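Local coordinates for phosphocarrier protein (Mycoplasma capricolum, PDB 1PCH) that relays phosphoryl groups as the general, non-sugar-specific component of the phosphoenolpyruvate-dependent sugar phosphotransferase system, at residues A1-A5 with I73-K77; I7-L13 with I54-T58; T33-N37 with T58-I62. All coordinates share one frame; numbering follows the deposited sequence.

Interaction 1 (A1-A5 with I73-K77); sequences AKFSA and IQAIK
The Phe3 ring has Lys77 over one face and two isoleucines near its plane at the edge. Lys77 CB stands 4.0 Å from the centroid of the Phe3 ring, 24° off the normal, a CH-pi contact displaced toward the rim at CE2 and CZ. At the edge, Ile73 CD1 meets Phe3 CD2 at 3.6 Å. Ile76 CG2 comes to 4.1 Å from Phe3 CZ. This is helix-on-sheet packing in the open-faced beta-sandwich of HPr. Edge strand 2-6 rests on helix 69-82, and the two short segments run nearly parallel, 18° apart, with axes 9.2 Å from each other. No hydrogen bond joins them. Phe3 has CG between its backbone N and carbonyl carbon (chi1 79°), and the ring extends to the helix backbone, where CZ lies 3.6 Å from Lys77 CA. Lys77 touches the ring with its CB, and the rest of its chain leads away. Phe3 also packs on Ile62 of the adjacent strand and on Met80, further along the same helix. Ile76 continues inward to Leu21 of helix 15-25. At the start of the chain, Ala1 CB presses tightly on Ile73 CG1 at 3.5 Å.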
# COMPACT_ATOMS: atom_id res chain seq x y z
N ALA A 1 -11.99 -1.54 -6.12
CA ALA A 1 -12.06 -1.07 -4.75
C ALA A 1 -10.84 -0.17 -4.48
O ALA A 1 -9.76 -0.45 -4.95
CB ALA A 1 -12.05 -2.26 -3.79
N LYS A 2 -11.06 0.90 -3.71
CA LYS A 2 -9.93 1.79 -3.47
C LYS A 2 -10.04 2.64 -2.24
O LYS A 2 -11.09 2.92 -1.65
CB LYS A 2 -9.75 2.66 -4.71
CG LYS A 2 -10.56 3.91 -4.75
CD LYS A 2 -10.67 4.46 -6.18
CE LYS A 2 -9.37 5.03 -6.69
NZ LYS A 2 -9.45 5.47 -8.12
N PHE A 3 -8.86 3.16 -1.85
CA PHE A 3 -8.79 4.06 -0.73
C PHE A 3 -7.53 4.91 -0.85
O PHE A 3 -6.58 4.54 -1.51
CB PHE A 3 -8.89 3.39 0.62
CG PHE A 3 -7.64 2.72 1.14
CD1 PHE A 3 -6.72 3.43 1.86
CD2 PHE A 3 -7.42 1.37 0.87
CE1 PHE A 3 -5.56 2.83 2.34
CE2 PHE A 3 -6.28 0.76 1.36
CZ PHE A 3 -5.36 1.49 2.08
N SER A 4 -7.62 6.09 -0.25
CA SER A 4 -6.47 6.98 -0.32
C SER A 4 -6.12 7.33 1.09
O SER A 4 -6.95 7.27 2.01
CB SER A 4 -6.79 8.22 -1.15
OG SER A 4 -7.18 7.92 -2.44
N ALA A 5 -4.84 7.63 1.33
CA ALA A 5 -4.49 7.98 2.72
C ALA A 5 -3.21 8.81 2.65
O ALA A 5 -2.47 8.74 1.65
CB ALA A 5 -4.33 6.81 3.61
N ILE A 73 -8.79 -4.62 0.11
CA ILE A 73 -8.65 -3.20 0.49
C ILE A 73 -8.65 -3.01 1.99
O ILE A 73 -7.83 -2.30 2.59
CB ILE A 73 -9.78 -2.40 -0.19
CG1 ILE A 73 -9.37 -1.97 -1.62
CG2 ILE A 73 -10.25 -1.22 0.59
CD1 ILE A 73 -8.18 -1.06 -1.61
N GLN A 74 -9.55 -3.73 2.69
CA GLN A 74 -9.60 -3.63 4.14
C GLN A 74 -8.35 -4.18 4.79
O GLN A 74 -7.84 -3.60 5.76
CB GLN A 74 -10.87 -4.28 4.70
CG GLN A 74 -12.16 -3.72 4.18
CD GLN A 74 -12.35 -2.23 4.39
OE1 GLN A 74 -11.74 -1.63 5.27
NE2 GLN A 74 -13.28 -1.66 3.63
N ALA A 75 -7.89 -5.32 4.24
CA ALA A 75 -6.71 -5.98 4.76
C ALA A 75 -5.51 -5.03 4.65
O ALA A 75 -4.81 -4.83 5.62
CB ALA A 75 -6.46 -7.30 4.09
N ILE A 76 -5.37 -4.43 3.47
CA ILE A 76 -4.29 -3.48 3.23
C ILE A 76 -4.41 -2.22 4.10
O ILE A 76 -3.45 -1.77 4.70
CB ILE A 76 -4.17 -3.14 1.76
CG1 ILE A 76 -3.80 -4.31 0.86
CG2 ILE A 76 -3.19 -1.96 1.56
CD1 ILE A 76 -2.61 -5.10 1.29
N LYS A 77 -5.61 -1.68 4.21
CA LYS A 77 -5.81 -0.50 5.05
C LYS A 77 -5.43 -0.83 6.47
O LYS A 77 -4.65 -0.16 7.16
CB LYS A 77 -7.25 -0.02 4.89
CG LYS A 77 -7.64 1.18 5.70
CD LYS A 77 -9.16 1.43 5.60
CE LYS A 77 -9.63 2.08 6.92
NZ LYS A 77 -11.10 2.43 6.81

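Interaction 2 (I7-L13 with I54-T58); sequences ITDKVGL and IKTGT
Ile54 packs between Ile7 and Leu13, and its side chain gives each branch a partner. CB lies 3.8 Å from Leu13 CB. CG1 sits beside the backbone N (chi1 -70°), which puts CG2 anti to that N and against Ile7 CG1 at 3.6 Å, and these two side chains cross at about a right angle. The other branch runs alongside Leu13, pointing the same way, and CD1 ends 3.8 Å from Leu13 CD1. Backbone bonds also join the two loops. Leu13 N donates to Ile54 O at 3.0 Å, and a water links Leu13 O to Ile54 N. Ile7 N donates to Thr58 O, and Gly57 N, in the type II turn from Lys55 to Thr58, donates to Ile7 O. That turn is reinforced at Lys55 O, which accepts from both N and OG1 of Thr58. Thr56 OG1 donates to Asp9 O, although the refined distance is doubtfully short. Gly12 comes so close that its CA is 4.0 Å from Lys55 CA. Asp9 OD1 accepts from Val11 N in an Asx turn, while OD2 hydrogen-bonds NE2 of the active-site His14. The contact thus joins the active-site loop between strand 2-6 and helix 15-25 to the loop between helix 46-52 and strand 59-65. Ile54 completes the junction against Ile34 and Ala36 of strand 31-36 and Ile60 of strand 59-65.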
# COMPACT_ATOMS: atom_id res chain seq x y z
N ILE A 7 0.55 9.23 3.99
CA ILE A 7 1.60 8.52 4.70
C ILE A 7 2.12 9.41 5.84
O ILE A 7 2.61 10.48 5.58
CB ILE A 7 2.80 8.24 3.75
CG1 ILE A 7 2.42 7.39 2.57
CG2 ILE A 7 3.95 7.73 4.59
CD1 ILE A 7 1.89 6.00 2.99
N THR A 8 1.96 8.95 7.07
CA THR A 8 2.43 9.81 8.17
C THR A 8 3.70 9.32 8.79
O THR A 8 4.24 10.00 9.68
CB THR A 8 1.34 9.97 9.22
OG1 THR A 8 0.72 8.71 9.47
CG2 THR A 8 0.26 10.90 8.64
N ASP A 9 4.16 8.15 8.34
CA ASP A 9 5.41 7.61 8.87
C ASP A 9 6.54 8.64 8.49
O ASP A 9 6.50 9.09 7.39
CB ASP A 9 5.74 6.29 8.20
CG ASP A 9 6.98 5.63 8.77
OD1 ASP A 9 8.00 6.31 8.94
OD2 ASP A 9 6.92 4.40 9.02
N LYS A 10 7.37 8.98 9.45
CA LYS A 10 8.42 9.97 9.26
C LYS A 10 9.52 9.50 8.34
O LYS A 10 10.38 10.29 7.91
CB LYS A 10 8.99 10.37 10.63
CG LYS A 10 7.97 11.22 11.44
CD LYS A 10 8.60 11.63 12.74
CE LYS A 10 7.68 11.63 13.92
NZ LYS A 10 8.46 11.60 15.21
N VAL A 11 9.55 8.22 8.02
CA VAL A 11 10.59 7.70 7.11
C VAL A 11 9.96 7.34 5.77
O VAL A 11 10.60 6.93 4.81
CB VAL A 11 11.29 6.46 7.72
CG1 VAL A 11 12.43 6.02 6.80
CG2 VAL A 11 11.86 6.80 9.10
N GLY A 12 8.61 7.46 5.71
CA GLY A 12 7.96 7.12 4.47
C GLY A 12 7.61 5.63 4.42
O GLY A 12 7.49 4.97 5.42
N LEU A 13 7.47 5.17 3.20
CA LEU A 13 7.10 3.78 2.93
C LEU A 13 8.41 3.02 2.71
O LEU A 13 8.95 3.01 1.62
CB LEU A 13 6.16 3.68 1.75
CG LEU A 13 5.12 2.54 1.87
CD1 LEU A 13 4.24 2.46 0.65
CD2 LEU A 13 5.89 1.24 2.07
N ILE A 54 8.23 6.37 -1.58
CA ILE A 54 7.13 7.24 -1.10
C ILE A 54 7.51 7.86 0.18
O ILE A 54 7.98 7.19 1.08
CB ILE A 54 5.86 6.37 -0.98
CG1 ILE A 54 5.34 5.97 -2.35
CG2 ILE A 54 4.84 7.04 -0.09
CD1 ILE A 54 4.56 4.71 -2.41
N LYS A 55 7.48 9.23 0.23
CA LYS A 55 7.95 9.82 1.51
C LYS A 55 6.75 10.39 2.29
O LYS A 55 5.64 10.53 1.77
CB LYS A 55 8.96 10.89 1.19
CG LYS A 55 10.19 10.46 0.45
CD LYS A 55 11.37 10.16 1.32
CE LYS A 55 12.62 9.83 0.46
NZ LYS A 55 13.74 10.76 0.77
N THR A 56 7.02 10.71 3.54
CA THR A 56 6.01 11.30 4.42
C THR A 56 5.27 12.46 3.74
O THR A 56 5.90 13.29 3.04
CB THR A 56 6.75 11.91 5.64
OG1 THR A 56 7.65 10.93 6.15
CG2 THR A 56 5.83 12.45 6.65
N GLY A 57 3.99 12.53 3.97
CA GLY A 57 3.08 13.54 3.50
C GLY A 57 2.47 13.24 2.18
O GLY A 57 1.54 13.85 1.67
N THR A 58 3.03 12.15 1.56
CA THR A 58 2.53 11.76 0.27
C THR A 58 1.15 11.14 0.39
O THR A 58 0.90 10.34 1.29
CB THR A 58 3.48 10.76 -0.43
OG1 THR A 58 4.79 11.36 -0.52
CG2 THR A 58 3.04 10.44 -1.83
O HOH W 1 8.33 3.69 -1.13

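Interaction 3 (T33-N37 with T58-I62); sequences TIIAN and TEITI
Ile35 and Thr61 exchange a pair of backbone hydrogen bonds. Ile35 N donates to Thr61 O at 2.8 Å, and Thr61 N returns a bond to Ile35 O at 2.9 Å. They form an antiparallel hydrogen-bonded pair. Weaker CA-H...O contacts lie beside these bonds, such as Ile62 CA to Thr33 O at 3.3 Å. Beyond Ala36 the strands are bridged by a water, which accepts from Asn37 N and donates to Glu59 O. Strands 31-36 and 59-65 are the two central strands of the four-stranded antiparallel sheet in the open-faced beta-sandwich of HPr. The short segments run 157° apart, with axes 4.7 Å from each other. Ile34, Ala36, Ile60 and Ile62 point to the face that the helices cover. Ile34 and Ile62 form a non-hydrogen-bonded pair there. Ile62 carries CG1 beside its backbone N (chi1 -56°), and its CD1 then reaches across the strands to Ile34 CB at 3.6 Å. It is equally near Ile34 CG1. Farther along, Ala36 CB touches Ile60 CG2 and Thr58 CG2. The same Thr58 methyl meets Asn37 ND2 at 3.9 Å. Ile34 reaches Val49 and Met52 of helix 46-52, while Ile62 packs on Ile73 and Met80 of helix 69-82. On the other face, Ile35 CB lies 4.1 Å from Thr61 CB, and Thr61 OG1 is hydrogen-bonded to Ser4 OG of strand 2-6.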
# COMPACT_ATOMS: atom_id res chain seq x y z
N THR A 33 -2.75 -2.25 -6.85
CA THR A 33 -1.83 -1.22 -7.26
C THR A 33 -1.79 -0.09 -6.24
O THR A 33 -2.75 0.24 -5.55
CB THR A 33 -2.27 -0.70 -8.65
OG1 THR A 33 -2.31 -1.84 -9.51
CG2 THR A 33 -1.25 0.28 -9.21
N ILE A 34 -0.62 0.48 -6.14
CA ILE A 34 -0.38 1.63 -5.25
C ILE A 34 0.04 2.78 -6.19
O ILE A 34 0.78 2.56 -7.14
CB ILE A 34 0.63 1.38 -4.20
CG1 ILE A 34 0.93 2.61 -3.29
CG2 ILE A 34 1.94 0.84 -4.77
CD1 ILE A 34 1.71 2.19 -2.05
N ILE A 35 -0.62 3.90 -5.99
CA ILE A 35 -0.42 5.10 -6.80
C ILE A 35 0.05 6.23 -5.87
O ILE A 35 -0.49 6.37 -4.77
CB ILE A 35 -1.79 5.55 -7.41
CG1 ILE A 35 -2.40 4.49 -8.31
CG2 ILE A 35 -1.67 6.88 -8.08
CD1 ILE A 35 -3.89 4.61 -8.52
N ALA A 36 1.06 6.92 -6.31
CA ALA A 36 1.70 8.02 -5.66
C ALA A 36 2.35 8.96 -6.70
O ALA A 36 3.15 8.55 -7.53
CB ALA A 36 2.70 7.60 -4.63
N ASN A 37 1.95 10.24 -6.63
CA ASN A 37 2.51 11.21 -7.57
C ASN A 37 2.22 10.71 -8.98
O ASN A 37 1.07 10.37 -9.28
CB ASN A 37 3.98 11.47 -7.33
CG ASN A 37 4.39 11.56 -5.88
OD1 ASN A 37 5.28 10.82 -5.40
ND2 ASN A 37 3.78 12.45 -5.13
N THR A 58 3.03 12.15 1.56
CA THR A 58 2.53 11.76 0.27
C THR A 58 1.15 11.14 0.39
O THR A 58 0.90 10.34 1.29
CB THR A 58 3.48 10.76 -0.43
OG1 THR A 58 4.79 11.36 -0.52
CG2 THR A 58 3.04 10.44 -1.83
N GLU A 59 0.27 11.52 -0.49
CA GLU A 59 -1.05 10.95 -0.53
C GLU A 59 -0.98 9.78 -1.56
O GLU A 59 -0.61 9.94 -2.70
CB GLU A 59 -2.12 11.91 -1.04
CG GLU A 59 -3.52 11.30 -0.91
CD GLU A 59 -4.60 12.28 -1.38
OE1 GLU A 59 -4.71 12.46 -2.60
OE2 GLU A 59 -5.32 12.83 -0.50
N ILE A 60 -1.32 8.62 -1.01
CA ILE A 60 -1.30 7.43 -1.85
C ILE A 60 -2.73 6.95 -2.03
O ILE A 60 -3.61 7.22 -1.23
CB ILE A 60 -0.46 6.34 -1.21
CG1 ILE A 60 -0.98 5.89 0.17
CG2 ILE A 60 1.00 6.78 -1.12
CD1 ILE A 60 -0.98 4.40 0.37
N THR A 61 -2.88 6.18 -3.10
CA THR A 61 -4.14 5.56 -3.41
C THR A 61 -3.87 4.07 -3.67
O THR A 61 -2.87 3.78 -4.31
CB THR A 61 -4.77 6.18 -4.68
OG1 THR A 61 -5.06 7.56 -4.36
CG2 THR A 61 -6.12 5.52 -4.90
N ILE A 62 -4.66 3.25 -3.04
CA ILE A 62 -4.56 1.82 -3.25
C ILE A 62 -5.84 1.37 -3.99
O ILE A 62 -6.96 1.73 -3.59
CB ILE A 62 -4.42 1.01 -1.96
CG1 ILE A 62 -3.26 1.41 -1.09
CG2 ILE A 62 -4.40 -0.48 -2.27
CD1 ILE A 62 -1.92 1.09 -1.67
O HOH W 2 0.19 11.16 -4.86

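The chain begins in interaction 1, where strand 2-6 meets helix 69-82 and closes the longest of the three loops. Residues 7-13 follow and reach across to 54-58 in interaction 2, which is nested inside that loop. Interaction 3 pairs 33-37 with 58-62 and is also nested inside interaction 1. Interactions 2 and 3 share Thr58: the chain passes directly from the turn at 55-58 into strand 59-65. Leu13 and Ile54 of interaction 2 pack on Ile34 of interaction 3. Strand 2-6 pairs with strand 59-65 through Phe3 O to Ile62 N and Ala5 N to Ile60 O, which joins interaction 1 to interaction 3 within one sheet.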